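Local coordinates for aminopeptidase P; XAA-pro aminopeptidase (Streptococcus thermophilus, PDB 3IL0), which probably works as a metal-dependent aminopeptidase of the M24B family, represented here by its N-terminal creatinase/prolidase-type domain alone, at residues 43-57 with 69-82. Sequence-based numbering, arbitrary orientation.
Sequences TVFITKNRRLFLTDS and GFDIIESKDPLKDI
With CG turned anti to its carbonyl carbon (chi1 -58°) and the chain extended from there to NE, R51 lays CD against F70 CE2 (3.7 Å) and carries its guanidinium on to G69. There NH1 donates a nearly straight hydrogen bond (168°) to G69 O at 3.2 Å, in the guanidinium plane and on a carbonyl lone pair. R51 CB stands over the centre of the F70 ring in a CH-pi contact. F70 is also met at its ring edge, by V44 CG1 and the L52 carbonyl oxygen, and L8 of helix 7-18 and T35 of helix 28-35 pack against it. On the other face of the sheet, I82 holds CG2 anti to its backbone N, which sets this methyl over the middle of the F45 ring, 3.3 Å from the centroid and 6° off the normal. L54 packs alongside, CD1 on I82 CG1 (4.0 Å) and CB on P78 CB (3.9 Å). Between these two layers, edge strand 71-74 runs parallel to strand 51-55, the partners of a beta-alpha-beta crossover through helix 60-66. The ladder between the two strands alternates donor and acceptor, from D71 N to R51 O (2.8 Å) through to S75 N to T55 O. The chemistry is thus divided: main-chain hydrogen bonds fix the register of the edge strand, while mostly apolar packing seats helix 78-88 on one face and F70 on the other.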
loop_
_atom_site.group_PDB
_atom_site.type_symbol
_atom_site.label_atom_id
_atom_site.label_comp_id
_atom_site.label_asym_id
_atom_site.label_seq_id
_atom_site.Cartn_x
_atom_site.Cartn_y
_atom_site.Cartn_z
ATOM N N THR A 43 2.449 6.762 -0.560
ATOM C CA THR A 43 2.320 5.356 -1.009
ATOM C C THR A 43 1.778 4.628 0.195
ATOM O O THR A 43 2.143 4.942 1.354
ATOM C CB THR A 43 3.680 4.707 -1.439
ATOM O OG1 THR A 43 4.259 5.429 -2.542
ATOM C CG2 THR A 43 3.523 3.178 -1.868
ATOM N N VAL A 44 0.912 3.662 -0.057
ATOM C CA VAL A 44 0.391 2.800 1.001
ATOM C C VAL A 44 0.806 1.367 0.732
ATOM O O VAL A 44 0.857 0.918 -0.435
ATOM C CB VAL A 44 -1.121 2.958 1.098
ATOM C CG1 VAL A 44 -1.797 1.805 1.880
ATOM C CG2 VAL A 44 -1.402 4.316 1.668
ATOM N N PHE A 45 1.110 0.647 1.799
ATOM C CA PHE A 45 1.485 -0.711 1.667
ATOM C C PHE A 45 0.857 -1.429 2.855
ATOM O O PHE A 45 1.281 -1.211 3.974
ATOM C CB PHE A 45 3.020 -0.849 1.655
ATOM C CG PHE A 45 3.509 -2.259 1.374
ATOM C CD1 PHE A 45 3.498 -2.757 0.101
ATOM C CD2 PHE A 45 3.955 -3.070 2.388
ATOM C CE1 PHE A 45 3.941 -4.052 -0.166
ATOM C CE2 PHE A 45 4.421 -4.404 2.147
ATOM C CZ PHE A 45 4.421 -4.878 0.868
ATOM N N ILE A 46 -0.120 -2.299 2.597
ATOM C CA ILE A 46 -0.895 -3.018 3.620
ATOM C C ILE A 46 -0.620 -4.528 3.520
ATOM O O ILE A 46 -0.669 -5.124 2.420
ATOM C CB ILE A 46 -2.447 -2.725 3.522
ATOM C CG1 ILE A 46 -2.711 -1.236 3.739
ATOM C CG2 ILE A 46 -3.283 -3.511 4.586
ATOM C CD1 ILE A 46 -4.184 -0.837 3.538
ATOM N N THR A 47 -0.311 -5.116 4.682
ATOM C CA THR A 47 -0.161 -6.566 4.856
ATOM C C THR A 47 -1.273 -7.127 5.841
ATOM O O THR A 47 -2.092 -6.372 6.384
ATOM C CB THR A 47 1.268 -6.851 5.414
ATOM O OG1 THR A 47 1.295 -6.573 6.819
ATOM C CG2 THR A 47 2.303 -5.924 4.693
ATOM N N LYS A 48 -1.287 -8.436 6.059
ATOM C CA LYS A 48 -2.155 -8.988 7.065
ATOM C C LYS A 48 -1.860 -8.396 8.441
ATOM O O LYS A 48 -2.772 -8.322 9.253
ATOM C CB LYS A 48 -2.061 -10.483 7.085
ATOM C CG LYS A 48 -2.873 -11.057 5.917
ATOM C CD LYS A 48 -2.918 -12.547 5.912
ATOM C CE LYS A 48 -3.277 -13.075 4.530
ATOM N NZ LYS A 48 -2.018 -13.096 3.733
ATOM N N ASN A 49 -0.619 -7.925 8.674
ATOM C CA ASN A 49 -0.280 -7.355 9.925
ATOM C C ASN A 49 0.078 -5.910 10.001
ATOM O O ASN A 49 -0.006 -5.420 11.078
ATOM C CB ASN A 49 0.705 -8.260 10.618
ATOM C CG ASN A 49 0.026 -9.562 10.994
ATOM O OD1 ASN A 49 -1.071 -9.523 11.625
ATOM N ND2 ASN A 49 0.537 -10.678 10.521
ATOM N N ARG A 50 0.444 -5.214 8.914
ATOM C CA ARG A 50 0.755 -3.791 9.039
ATOM C C ARG A 50 -0.013 -2.955 8.069
ATOM O O ARG A 50 -0.572 -3.435 7.084
ATOM C CB ARG A 50 2.231 -3.490 8.782
ATOM C CG ARG A 50 3.198 -4.541 9.184
ATOM C CD ARG A 50 4.627 -3.957 9.089
ATOM N NE ARG A 50 5.604 -4.933 9.547
ATOM C CZ ARG A 50 6.242 -4.929 10.712
ATOM N NH1 ARG A 50 6.031 -4.010 11.599
ATOM N NH2 ARG A 50 7.085 -5.903 11.017
ATOM N N ARG A 51 0.014 -1.669 8.336
ATOM C CA ARG A 51 -0.464 -0.700 7.410
ATOM C C ARG A 51 0.587 0.373 7.398
ATOM O O ARG A 51 0.842 1.001 8.436
ATOM C CB ARG A 51 -1.791 -0.137 7.873
ATOM C CG ARG A 51 -2.866 -1.186 8.062
ATOM C CD ARG A 51 -4.227 -0.548 8.131
ATOM N NE ARG A 51 -5.154 -1.560 8.610
ATOM C CZ ARG A 51 -5.526 -1.729 9.874
ATOM N NH1 ARG A 51 -5.120 -0.907 10.830
ATOM N NH2 ARG A 51 -6.333 -2.731 10.169
ATOM N N LEU A 52 1.202 0.596 6.238
ATOM C CA LEU A 52 2.222 1.600 6.107
ATOM C C LEU A 52 1.748 2.747 5.254
ATOM O O LEU A 52 1.108 2.568 4.203
ATOM C CB LEU A 52 3.468 0.995 5.484
ATOM C CG LEU A 52 4.130 -0.200 6.163
ATOM C CD1 LEU A 52 5.427 -0.527 5.437
ATOM C CD2 LEU A 52 4.351 0.078 7.726
ATOM N N PHE A 53 2.085 3.946 5.690
ATOM C CA PHE A 53 1.819 5.139 4.893
ATOM C C PHE A 53 3.159 5.794 4.680
ATOM O O PHE A 53 3.848 6.110 5.654
ATOM C CB PHE A 53 0.857 6.090 5.651
ATOM C CG PHE A 53 0.546 7.358 4.908
ATOM C CD1 PHE A 53 -0.643 7.487 4.199
ATOM C CD2 PHE A 53 1.451 8.425 4.905
ATOM C CE1 PHE A 53 -0.935 8.654 3.512
ATOM C CE2 PHE A 53 1.187 9.577 4.198
ATOM C CZ PHE A 53 -0.022 9.703 3.513
ATOM N N LEU A 54 3.543 6.020 3.432
ATOM C CA LEU A 54 4.886 6.496 3.185
ATOM C C LEU A 54 4.850 7.838 2.480
ATOM O O LEU A 54 4.257 7.971 1.406
ATOM C CB LEU A 54 5.717 5.443 2.395
ATOM C CG LEU A 54 5.835 4.025 3.001
ATOM C CD1 LEU A 54 4.961 3.039 2.278
ATOM C CD2 LEU A 54 7.246 3.540 2.971
ATOM N N THR A 55 5.519 8.821 3.078
ATOM C CA THR A 55 5.657 10.136 2.457
ATOM C C THR A 55 6.996 10.863 2.790
ATOM O O THR A 55 7.783 10.422 3.634
ATOM C CB THR A 55 4.433 10.990 2.815
ATOM O OG1 THR A 55 4.425 12.164 2.009
ATOM C CG2 THR A 55 4.432 11.341 4.286
ATOM N N ASP A 56 7.248 11.955 2.072
ATOM C CA ASP A 56 8.418 12.845 2.295
ATOM C C ASP A 56 8.334 13.714 3.572
ATOM O O ASP A 56 7.325 13.690 4.316
ATOM C CB ASP A 56 8.618 13.771 1.093
ATOM C CG ASP A 56 7.441 14.716 0.893
ATOM O OD1 ASP A 56 6.876 15.213 1.907
ATOM O OD2 ASP A 56 7.072 14.954 -0.290
ATOM N N SER A 57 9.402 14.491 3.796
ATOM C CA SER A 57 9.581 15.281 5.039
ATOM C C SER A 57 8.573 16.422 5.112
ATOM O O SER A 57 8.217 16.911 6.195
ATOM C CB SER A 57 11.009 15.837 5.134
ATOM O OG SER A 57 11.333 16.539 3.954
ATOM N N GLY A 69 -4.678 4.647 12.143
ATOM C CA GLY A 69 -4.523 3.188 11.822
ATOM C C GLY A 69 -3.286 2.779 11.002
ATOM O O GLY A 69 -3.140 1.632 10.583
ATOM N N PHE A 70 -2.409 3.746 10.770
ATOM C CA PHE A 70 -1.322 3.622 9.823
ATOM C C PHE A 70 -0.043 4.052 10.446
ATOM O O PHE A 70 0.079 5.107 11.070
ATOM C CB PHE A 70 -1.543 4.491 8.599
ATOM C CG PHE A 70 -2.295 3.803 7.524
ATOM C CD1 PHE A 70 -1.675 3.448 6.352
ATOM C CD2 PHE A 70 -3.625 3.475 7.697
ATOM C CE1 PHE A 70 -2.369 2.799 5.363
ATOM C CE2 PHE A 70 -4.335 2.815 6.680
ATOM C CZ PHE A 70 -3.698 2.482 5.522
ATOM N N ASP A 71 0.933 3.217 10.220
ATOM C CA ASP A 71 2.218 3.438 10.711
ATOM C C ASP A 71 2.876 4.328 9.678
ATOM O O ASP A 71 3.100 3.887 8.567
ATOM C CB ASP A 71 2.847 2.077 10.831
ATOM C CG ASP A 71 4.157 2.152 11.390
ATOM O OD1 ASP A 71 4.900 3.015 10.889
ATOM O OD2 ASP A 71 4.426 1.389 12.336
ATOM N N ILE A 72 3.116 5.589 10.028
ATOM C CA ILE A 72 3.633 6.616 9.085
ATOM C C ILE A 72 5.156 6.482 8.963
ATOM O O ILE A 72 5.847 6.395 9.977
ATOM C CB ILE A 72 3.323 8.091 9.533
ATOM C CG1 ILE A 72 1.943 8.234 10.203
ATOM C CG2 ILE A 72 3.477 9.072 8.370
ATOM C CD1 ILE A 72 0.740 7.844 9.394
ATOM N N ILE A 73 5.675 6.454 7.732
ATOM C CA ILE A 73 7.100 6.275 7.476
ATOM C C ILE A 73 7.584 7.460 6.670
ATOM O O ILE A 73 7.124 7.728 5.551
ATOM C CB ILE A 73 7.440 4.956 6.701
ATOM C CG1 ILE A 73 6.735 3.731 7.297
ATOM C CG2 ILE A 73 8.928 4.724 6.682
ATOM C CD1 ILE A 73 7.102 3.385 8.722
ATOM N N GLU A 74 8.533 8.183 7.239
ATOM C CA GLU A 74 9.165 9.278 6.503
ATOM C C GLU A 74 10.077 8.626 5.495
ATOM O O GLU A 74 10.899 7.791 5.853
ATOM C CB GLU A 74 9.935 10.221 7.441
ATOM C CG GLU A 74 10.220 11.615 6.811
ATOM C CD GLU A 74 10.633 12.703 7.836
ATOM O OE1 GLU A 74 10.548 12.458 9.072
ATOM O OE2 GLU A 74 11.034 13.807 7.389
ATOM N N SER A 75 9.897 8.955 4.227
ATOM C CA SER A 75 10.649 8.269 3.187
ATOM C C SER A 75 10.673 9.068 1.898
ATOM O O SER A 75 9.677 9.637 1.495
ATOM C CB SER A 75 10.032 6.879 2.930
ATOM O OG SER A 75 10.487 6.333 1.696
ATOM N N LYS A 76 11.831 9.090 1.258
ATOM C CA LYS A 76 11.991 9.692 -0.047
ATOM C C LYS A 76 12.147 8.623 -1.144
ATOM O O LYS A 76 12.129 8.961 -2.336
ATOM C CB LYS A 76 13.206 10.612 -0.022
ATOM C CG LYS A 76 13.109 11.850 -0.914
ATOM C CD LYS A 76 14.408 12.711 -0.849
ATOM C CE LYS A 76 15.720 11.866 -0.991
ATOM N NZ LYS A 76 16.959 12.688 -1.135
ATOM N N ASP A 77 12.328 7.347 -0.766
ATOM C CA ASP A 77 12.151 6.204 -1.724
ATOM C C ASP A 77 11.246 5.124 -1.162
ATOM O O ASP A 77 11.708 4.174 -0.510
ATOM C CB ASP A 77 13.460 5.552 -2.169
ATOM C CG ASP A 77 13.283 4.778 -3.490
ATOM O OD1 ASP A 77 12.110 4.436 -3.908
ATOM O OD2 ASP A 77 14.338 4.554 -4.114
ATOM N N PRO A 78 9.945 5.281 -1.419
ATOM C CA PRO A 78 9.051 4.439 -0.668
ATOM C C PRO A 78 9.166 2.946 -1.023
ATOM O O PRO A 78 8.992 2.120 -0.118
ATOM C CB PRO A 78 7.664 5.044 -0.932
ATOM C CG PRO A 78 7.883 6.083 -2.035
ATOM C CD PRO A 78 9.285 6.474 -1.972
ATOM N N LEU A 79 9.458 2.614 -2.287
ATOM C CA LEU A 79 9.566 1.197 -2.687
ATOM C C LEU A 79 10.822 0.556 -2.010
ATOM O O LEU A 79 10.786 -0.590 -1.594
ATOM C CB LEU A 79 9.566 1.002 -4.222
ATOM C CG LEU A 79 8.273 1.426 -4.940
ATOM C CD1 LEU A 79 8.458 1.570 -6.443
ATOM C CD2 LEU A 79 7.146 0.466 -4.654
ATOM N N LYS A 80 11.904 1.319 -1.908
ATOM C CA LYS A 80 13.103 0.899 -1.164
ATOM C C LYS A 80 12.730 0.653 0.272
ATOM O O LYS A 80 13.109 -0.366 0.838
ATOM C CB LYS A 80 14.176 1.975 -1.218
ATOM C CG LYS A 80 15.603 1.408 -1.232
ATOM C CD LYS A 80 16.720 2.508 -1.242
ATOM C CE LYS A 80 16.911 3.199 0.156
ATOM N NZ LYS A 80 16.974 2.210 1.303
ATOM N N ASP A 81 11.947 1.542 0.875
ATOM C CA ASP A 81 11.581 1.307 2.267
ATOM C C ASP A 81 10.641 0.113 2.453
ATOM O O ASP A 81 10.775 -0.584 3.453
ATOM C CB ASP A 81 11.009 2.587 2.919
ATOM C CG ASP A 81 12.092 3.667 3.105
ATOM O OD1 ASP A 81 13.135 3.301 3.719
ATOM O OD2 ASP A 81 11.940 4.815 2.605
ATOM N N ILE A 82 9.725 -0.132 1.506
ATOM C CA ILE A 82 8.795 -1.273 1.609
ATOM C C ILE A 82 9.535 -2.642 1.601
ATOM O O ILE A 82 9.138 -3.597 2.283
ATOM C CB ILE A 82 7.775 -1.258 0.470
ATOM C CG1 ILE A 82 6.770 -0.116 0.681
ATOM C CG2 ILE A 82 7.006 -2.585 0.371
ATOM C CD1 ILE A 82 5.920 0.177 -0.564
#